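Local coordinates for protein alcohol dehydrogenase (PDB 4CPD) that probably oxidises alcohols with NAD+ as hydride acceptor, as a zinc-containing, two-domain member of the medium-chain dehydrogenase family, at residues 26-31 against 129-134; 260-265 against 285-290; 315-320 against 340-345. One frame throughout, in Å; residues are numbered along the deposited sequence.

Read from the N terminus, the three contacts follow one another in series: each closes before the next opens, and none encloses or crosses another. Interaction 1 closes the longest loop, 97 residues, by bringing the start of strand 28-37 against the short helix 131-134 in the GroES-like region. Interactions 2 and 3 each close a loop of 19 residues with parallel strands. Interaction 2 pairs the last two strands of the NAD-binding sheet, at the subunit interface. Interaction 3 pairs 319-322 with 341-344, and the latter adjoins strand 28-37. Interactions 1 and 3 therefore reach one sheet, whereas interaction 2 lies in the other, about 33 Å from interaction 3 between centres.

Interaction 1: residues 26-31 against 129-134; sequences LDALVR and PFSNVN
L26 and S131 meet where the chain enters strand 28-37 and where helix 131-134 begins. The carbonyl oxygen of L26 takes two bonds from S131. The amide N donates to L26 O over 2.8 Å, nearly straight at 163°, and S131 OG donates to L26 O over 3.0 Å from above the carbonyl plane. The hydroxyl gets there because chi1 of 60° sets OG between its own backbone N and carbonyl carbon. This is the close-packed, buried part: the small methyl of A28 packs beside the hydroxyl, CB 3.6 Å from S131 OG. An alanine in place of S131 would keep the amide bond but would probably leave L26 O with one donor fewer and open a small gap beside A28.

The outer side is looser. L26 reaches the ring edge of F130, CD1 to CD1 at 4.0 Å, and passes N132, which is exposed. F130 occupies the N-cap position, its ring also lying near the zinc ligand C89. Water 1 bridges the segments, donating to D27 OD1 at 2.6 Å and accepting from F130 N. D27 also forms a salt bridge with R127, which holds the carboxylate from its other oxygen. The chemistry implies that N-H groups at the helix start, which lack partners within the helix, are met from outside it: the amide of S131 by L26 O, and that of F130 by the water held on D27 OD1.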
# COMPACT_ATOMS: atom_id res chain seq x y z
N LEU A 26 -0.81 -29.41 21.36
CA LEU A 26 -1.69 -28.63 20.52
C LEU A 26 -1.70 -29.18 19.09
O LEU A 26 -2.30 -28.58 18.19
CB LEU A 26 -1.27 -27.16 20.53
CG LEU A 26 -1.45 -26.41 21.84
CD1 LEU A 26 -1.00 -24.96 21.74
CD2 LEU A 26 -2.88 -26.46 22.31
N ASP A 27 -1.08 -30.33 18.89
CA ASP A 27 -1.15 -31.03 17.61
C ASP A 27 -2.53 -31.65 17.35
O ASP A 27 -3.30 -31.97 18.25
CB ASP A 27 -0.07 -32.12 17.53
CG ASP A 27 1.30 -31.58 17.21
OD1 ASP A 27 1.46 -30.34 17.15
OD2 ASP A 27 2.22 -32.40 16.99
N ALA A 28 -2.85 -31.81 16.08
CA ALA A 28 -3.93 -32.67 15.67
C ALA A 28 -3.49 -33.44 14.44
O ALA A 28 -2.64 -33.01 13.65
CB ALA A 28 -5.18 -31.86 15.37
N LEU A 29 -4.05 -34.63 14.31
CA LEU A 29 -3.84 -35.44 13.15
C LEU A 29 -5.11 -35.41 12.37
O LEU A 29 -6.20 -35.47 12.94
CB LEU A 29 -3.52 -36.87 13.55
CG LEU A 29 -2.23 -37.14 14.33
CD1 LEU A 29 -1.92 -38.63 14.31
CD2 LEU A 29 -1.04 -36.36 13.76
N VAL A 30 -4.98 -35.32 11.05
CA VAL A 30 -6.11 -35.17 10.16
C VAL A 30 -6.08 -36.26 9.12
O VAL A 30 -5.09 -36.42 8.41
CB VAL A 30 -6.10 -33.80 9.47
CG1 VAL A 30 -7.18 -33.72 8.40
CG2 VAL A 30 -6.30 -32.69 10.49
N ARG A 31 -7.19 -36.99 9.02
CA ARG A 31 -7.40 -37.94 7.95
C ARG A 31 -7.84 -37.17 6.69
O ARG A 31 -9.00 -36.80 6.52
CB ARG A 31 -8.42 -39.01 8.35
CG ARG A 31 -8.29 -40.34 7.59
CD ARG A 31 -9.44 -41.28 7.92
N PRO A 129 0.30 -28.67 13.54
CA PRO A 129 0.68 -28.02 14.80
C PRO A 129 -0.18 -26.85 15.18
O PRO A 129 -0.73 -26.21 14.33
CB PRO A 129 2.08 -27.49 14.52
CG PRO A 129 2.14 -27.36 13.04
CD PRO A 129 1.29 -28.45 12.48
N PHE A 130 -0.28 -26.57 16.48
CA PHE A 130 -1.07 -25.44 16.95
C PHE A 130 -2.48 -25.46 16.30
O PHE A 130 -2.97 -24.45 15.79
CB PHE A 130 -0.35 -24.11 16.64
CG PHE A 130 1.06 -23.99 17.19
CD1 PHE A 130 1.29 -23.94 18.57
CD2 PHE A 130 2.15 -23.88 16.32
CE1 PHE A 130 2.58 -23.81 19.06
CE2 PHE A 130 3.44 -23.74 16.81
CZ PHE A 130 3.66 -23.71 18.18
N SER A 131 -3.13 -26.62 16.33
CA SER A 131 -4.41 -26.78 15.62
C SER A 131 -5.49 -25.84 16.16
O SER A 131 -6.47 -25.53 15.46
CB SER A 131 -4.88 -28.23 15.68
OG SER A 131 -5.08 -28.66 17.02
N ASN A 132 -5.30 -25.40 17.40
CA ASN A 132 -6.09 -24.32 17.98
C ASN A 132 -6.07 -23.06 17.14
O ASN A 132 -7.04 -22.32 17.12
CB ASN A 132 -5.61 -23.96 19.40
CG ASN A 132 -4.11 -23.61 19.47
OD1 ASN A 132 -3.24 -24.35 18.97
ND2 ASN A 132 -3.80 -22.49 20.12
N VAL A 133 -4.96 -22.82 16.44
CA VAL A 133 -4.83 -21.68 15.56
C VAL A 133 -5.08 -22.05 14.10
O VAL A 133 -5.69 -21.28 13.34
CB VAL A 133 -3.40 -21.12 15.68
CG1 VAL A 133 -3.12 -20.05 14.65
CG2 VAL A 133 -3.16 -20.60 17.08
N ASN A 134 -4.59 -23.21 13.69
CA ASN A 134 -4.48 -23.56 12.28
C ASN A 134 -5.57 -24.43 11.67
O ASN A 134 -5.40 -24.88 10.53
CB ASN A 134 -3.13 -24.23 12.09
CG ASN A 134 -1.99 -23.33 12.49
OD1 ASN A 134 -1.21 -23.62 13.40
ND2 ASN A 134 -1.88 -22.23 11.80
O HOH W 1 1.52 -27.90 18.10

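Interaction 2: residues 260-265 against 285-290; sequences GGRVSA and DLTFRI
T287 and F288 lie beside R262 and V263 in the Rossmann-type sheet that binds NAD, where strands 262-265 and 286-290 run parallel, their axes only 8° apart. The backbone ladder opens with a weak bond from T287 N to G261 O, then runs from V263 N to T287 O, R289 N to V263 O, and A265 N to R289 O, the last at 2.7 Å.

On the face bearing V263, A265, F288 and I290, a large ring is matched to small neighbours. F288 holds CG anti to its backbone N (chi1 178°), and the ring swings towards strand 262-265. V263 presses CG1 against the ring edge, 3.8 Å from F288 CD1. Further along, the methyl of A265 fills the notch between the ring and I290, with A265 CB 3.9 Å from F288 CZ and 4.0 Å from I290 CB; alanine is short enough to fit there. Helix 247-256 covers V263 and A265. The second subunit pairs antiparallel with strand 286-290, and its F276 meets the F288 ring edge-to-face.

On the other face, R262 and T287 run side by side before the arginine bends away to G164. R289 turns outward to D285 of the second subunit. At the entrance, G260 has positive phi, which suits a glycine, and brings its CA to 3.2 Å from D285 O. Water 2 bridges the two strands here, donating to G261 O at 2.6 Å and to D285 O and accepting from T287 OG1.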
# COMPACT_ATOMS: atom_id res chain seq x y z
N GLY A 260 -4.87 7.38 -8.07
CA GLY A 260 -5.51 7.31 -6.77
C GLY A 260 -6.08 5.95 -6.49
O GLY A 260 -6.81 5.79 -5.52
N GLY A 261 -5.76 4.98 -7.34
CA GLY A 261 -6.23 3.63 -7.17
C GLY A 261 -5.28 2.76 -6.35
O GLY A 261 -4.31 3.23 -5.74
N ARG A 262 -5.56 1.46 -6.35
CA ARG A 262 -4.88 0.52 -5.47
C ARG A 262 -4.50 -0.70 -6.24
O ARG A 262 -5.29 -1.19 -7.04
CB ARG A 262 -5.80 0.09 -4.34
CG ARG A 262 -6.13 1.21 -3.37
CD ARG A 262 -7.52 1.06 -2.83
NE ARG A 262 -8.51 1.82 -3.60
CZ ARG A 262 -9.67 1.37 -4.10
NH1 ARG A 262 -10.09 0.11 -3.99
NH2 ARG A 262 -10.44 2.24 -4.73
N VAL A 263 -3.28 -1.18 -6.03
CA VAL A 263 -2.83 -2.40 -6.63
C VAL A 263 -2.49 -3.40 -5.55
O VAL A 263 -1.79 -3.09 -4.59
CB VAL A 263 -1.61 -2.16 -7.49
CG1 VAL A 263 -1.06 -3.47 -8.00
CG2 VAL A 263 -1.99 -1.26 -8.65
N SER A 264 -3.02 -4.60 -5.70
CA SER A 264 -2.86 -5.65 -4.70
C SER A 264 -2.14 -6.79 -5.42
O SER A 264 -2.79 -7.54 -6.18
CB SER A 264 -4.24 -6.07 -4.22
OG SER A 264 -4.23 -6.53 -2.92
N ALA A 265 -0.83 -6.93 -5.20
CA ALA A 265 -0.02 -7.97 -5.87
C ALA A 265 0.05 -9.26 -5.06
O ALA A 265 0.47 -9.27 -3.91
CB ALA A 265 1.38 -7.49 -6.12
N ASP A 285 -0.51 9.02 -7.49
CA ASP A 285 -0.95 8.68 -6.12
C ASP A 285 -1.30 7.21 -5.98
O ASP A 285 -2.47 6.86 -5.88
CB ASP A 285 -2.13 9.55 -5.67
CG ASP A 285 -2.32 9.51 -4.15
OD1 ASP A 285 -1.65 8.70 -3.49
OD2 ASP A 285 -3.14 10.28 -3.59
N LEU A 286 -0.28 6.35 -5.95
CA LEU A 286 -0.48 4.91 -5.99
C LEU A 286 -0.39 4.32 -4.61
O LEU A 286 0.45 4.74 -3.82
CB LEU A 286 0.56 4.26 -6.90
CG LEU A 286 0.48 4.62 -8.39
CD1 LEU A 286 1.78 4.27 -9.11
CD2 LEU A 286 -0.71 3.94 -9.07
N THR A 287 -1.28 3.37 -4.31
CA THR A 287 -1.17 2.51 -3.13
C THR A 287 -0.91 1.07 -3.57
O THR A 287 -1.71 0.50 -4.30
CB THR A 287 -2.44 2.52 -2.31
OG1 THR A 287 -2.68 3.86 -1.86
CG2 THR A 287 -2.30 1.64 -1.11
N PHE A 288 0.20 0.50 -3.14
CA PHE A 288 0.66 -0.79 -3.63
C PHE A 288 0.90 -1.73 -2.45
O PHE A 288 1.47 -1.33 -1.45
CB PHE A 288 1.95 -0.63 -4.43
CG PHE A 288 2.53 -1.92 -4.93
CD1 PHE A 288 2.01 -2.55 -6.04
CD2 PHE A 288 3.63 -2.50 -4.32
CE1 PHE A 288 2.56 -3.74 -6.52
CE2 PHE A 288 4.18 -3.70 -4.79
CZ PHE A 288 3.65 -4.32 -5.89
N ARG A 289 0.45 -2.97 -2.58
CA ARG A 289 0.73 -3.96 -1.57
C ARG A 289 1.13 -5.29 -2.23
O ARG A 289 0.55 -5.70 -3.22
CB ARG A 289 -0.44 -4.12 -0.60
CG ARG A 289 -0.06 -5.04 0.56
CD ARG A 289 -1.11 -5.09 1.65
NE ARG A 289 -0.70 -5.96 2.76
CZ ARG A 289 -1.41 -6.17 3.86
NH1 ARG A 289 -2.59 -5.58 4.05
NH2 ARG A 289 -0.95 -6.97 4.79
N ILE A 290 2.13 -5.94 -1.66
CA ILE A 290 2.61 -7.23 -2.16
C ILE A 290 2.90 -8.13 -0.97
O ILE A 290 3.48 -7.69 0.01
CB ILE A 290 3.85 -7.08 -3.06
CG1 ILE A 290 4.36 -8.46 -3.51
CG2 ILE A 290 4.98 -6.33 -2.36
CD1 ILE A 290 5.15 -8.39 -4.81
O HOH W 2 -3.95 4.99 -3.92

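Interaction 3: residues 315-320 against 340-345; sequences RIVSHY and KVLLVV
The beta-alpha-beta unit of strand 319-322, helix 326-334 and strand 341-344 brings H319 and Y320 into parallel register with V341 and L342. L342 N donates to H319 O, 3.0 Å and almost straight at 173°. One step earlier, K340 O receives S318 N at 3.1 Å, in the carbonyl plane, and a weak bond from H319 N. S318 OG sits in the plane of the H319 ring, at its edge, hydrogen-bonded to ND1 over 2.6 Å; a short polar side chain suits this turn into the strand.

L342 is the hub of the apolar packing. Its CD2 lies 3.7 Å from Y320 CE2, the leucine and the tyrosine running alongside each other in the same direction. The same CD2 meets V317 CG2 at 3.8 Å, the valine crossing at about a right angle. V344 CG2 approaches the Y320 ring from its edge, and both Y320 and V344 are exposed.

At the buried end, I316 CD1 rests 3.8 Å from K340 CB. A chi1 of -176° carries the K340 chain away from its own amide, and a bend at chi2 turns it away from I316. NZ forms a salt bridge with E60 and a hydrogen bond to I37 O, near the zinc ligand C38. Strand 341-344 also pairs antiparallel with strand 28-37. The arrangement is thus a parallel beta-alpha-beta crossover joined to a mixed sheet beside the zinc and NAD site.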
# COMPACT_ATOMS: atom_id res chain seq x y z
N ARG A 315 -16.66 -25.27 -8.70
CA ARG A 315 -16.96 -25.28 -10.11
C ARG A 315 -15.71 -25.26 -11.01
O ARG A 315 -15.77 -25.63 -12.16
CB ARG A 315 -17.86 -24.11 -10.51
CG ARG A 315 -19.06 -23.86 -9.62
CD ARG A 315 -20.14 -23.11 -10.36
NE ARG A 315 -20.96 -24.06 -11.12
CZ ARG A 315 -22.22 -24.40 -10.85
NH1 ARG A 315 -22.88 -23.84 -9.83
NH2 ARG A 315 -22.84 -25.31 -11.60
N ILE A 316 -14.59 -24.78 -10.51
CA ILE A 316 -13.42 -24.71 -11.38
C ILE A 316 -12.64 -26.02 -11.42
O ILE A 316 -11.72 -26.17 -12.22
CB ILE A 316 -12.47 -23.55 -11.04
CG1 ILE A 316 -11.67 -23.84 -9.78
CG2 ILE A 316 -13.26 -22.25 -10.89
CD1 ILE A 316 -10.32 -23.18 -9.81
N VAL A 317 -13.00 -26.97 -10.59
CA VAL A 317 -12.33 -28.27 -10.59
C VAL A 317 -12.59 -29.00 -11.92
O VAL A 317 -13.73 -29.35 -12.22
CB VAL A 317 -12.78 -29.17 -9.42
CG1 VAL A 317 -12.04 -30.50 -9.48
CG2 VAL A 317 -12.50 -28.47 -8.11
N SER A 318 -11.53 -29.22 -12.70
CA SER A 318 -11.64 -29.96 -13.94
C SER A 318 -11.43 -31.46 -13.72
O SER A 318 -11.99 -32.25 -14.44
CB SER A 318 -10.64 -29.45 -14.96
OG SER A 318 -9.31 -29.60 -14.48
N HIS A 319 -10.60 -31.84 -12.75
CA HIS A 319 -10.23 -33.24 -12.54
C HIS A 319 -10.22 -33.66 -11.09
O HIS A 319 -9.47 -33.12 -10.30
CB HIS A 319 -8.84 -33.49 -13.03
CG HIS A 319 -8.69 -33.31 -14.50
ND1 HIS A 319 -8.68 -32.06 -15.09
CD2 HIS A 319 -8.52 -34.20 -15.50
CE1 HIS A 319 -8.49 -32.20 -16.39
NE2 HIS A 319 -8.38 -33.49 -16.66
N TYR A 320 -11.04 -34.66 -10.76
CA TYR A 320 -10.88 -35.38 -9.50
C TYR A 320 -10.13 -36.69 -9.81
O TYR A 320 -10.64 -37.53 -10.54
CB TYR A 320 -12.22 -35.68 -8.88
CG TYR A 320 -12.97 -34.50 -8.31
CD1 TYR A 320 -13.73 -33.67 -9.13
CD2 TYR A 320 -12.98 -34.26 -6.94
CE1 TYR A 320 -14.46 -32.62 -8.61
CE2 TYR A 320 -13.69 -33.19 -6.42
CZ TYR A 320 -14.42 -32.37 -7.27
OH TYR A 320 -15.14 -31.32 -6.79
N LYS A 340 -7.94 -27.08 -12.45
CA LYS A 340 -7.69 -27.35 -11.06
C LYS A 340 -7.86 -28.83 -10.81
O LYS A 340 -8.87 -29.42 -11.18
CB LYS A 340 -8.65 -26.57 -10.17
CG LYS A 340 -8.40 -26.74 -8.67
CD LYS A 340 -7.06 -26.14 -8.23
CE LYS A 340 -6.88 -26.22 -6.73
NZ LYS A 340 -5.68 -25.47 -6.27
N VAL A 341 -6.85 -29.41 -10.15
CA VAL A 341 -6.84 -30.82 -9.82
C VAL A 341 -7.04 -31.04 -8.33
O VAL A 341 -6.35 -30.44 -7.50
CB VAL A 341 -5.51 -31.50 -10.21
CG1 VAL A 341 -5.60 -33.00 -9.98
CG2 VAL A 341 -5.19 -31.24 -11.67
N LEU A 342 -7.98 -31.91 -8.02
CA LEU A 342 -8.22 -32.31 -6.65
C LEU A 342 -7.96 -33.80 -6.54
O LEU A 342 -8.40 -34.55 -7.38
CB LEU A 342 -9.67 -31.98 -6.28
CG LEU A 342 -9.88 -30.89 -5.26
CD1 LEU A 342 -9.10 -29.65 -5.58
CD2 LEU A 342 -11.36 -30.57 -5.13
N LEU A 343 -7.21 -34.22 -5.52
CA LEU A 343 -6.84 -35.62 -5.34
C LEU A 343 -7.77 -36.29 -4.31
O LEU A 343 -7.89 -35.82 -3.17
CB LEU A 343 -5.40 -35.73 -4.87
CG LEU A 343 -4.25 -35.76 -5.91
CD1 LEU A 343 -4.60 -35.08 -7.22
CD2 LEU A 343 -2.98 -35.17 -5.30
N VAL A 344 -8.41 -37.38 -4.70
CA VAL A 344 -9.26 -38.13 -3.80
C VAL A 344 -8.40 -39.13 -3.06
O VAL A 344 -7.77 -39.97 -3.68
CB VAL A 344 -10.36 -38.90 -4.53
CG1 VAL A 344 -11.30 -39.52 -3.50
CG2 VAL A 344 -11.12 -37.97 -5.47
N VAL A 345 -8.36 -39.03 -1.73
CA VAL A 345 -7.58 -39.96 -0.92
C VAL A 345 -8.50 -40.94 -0.17
O VAL A 345 -9.41 -40.54 0.58
CB VAL A 345 -6.45 -39.29 -0.06
CG1 VAL A 345 -6.46 -37.77 -0.15
CG2 VAL A 345 -6.45 -39.76 1.39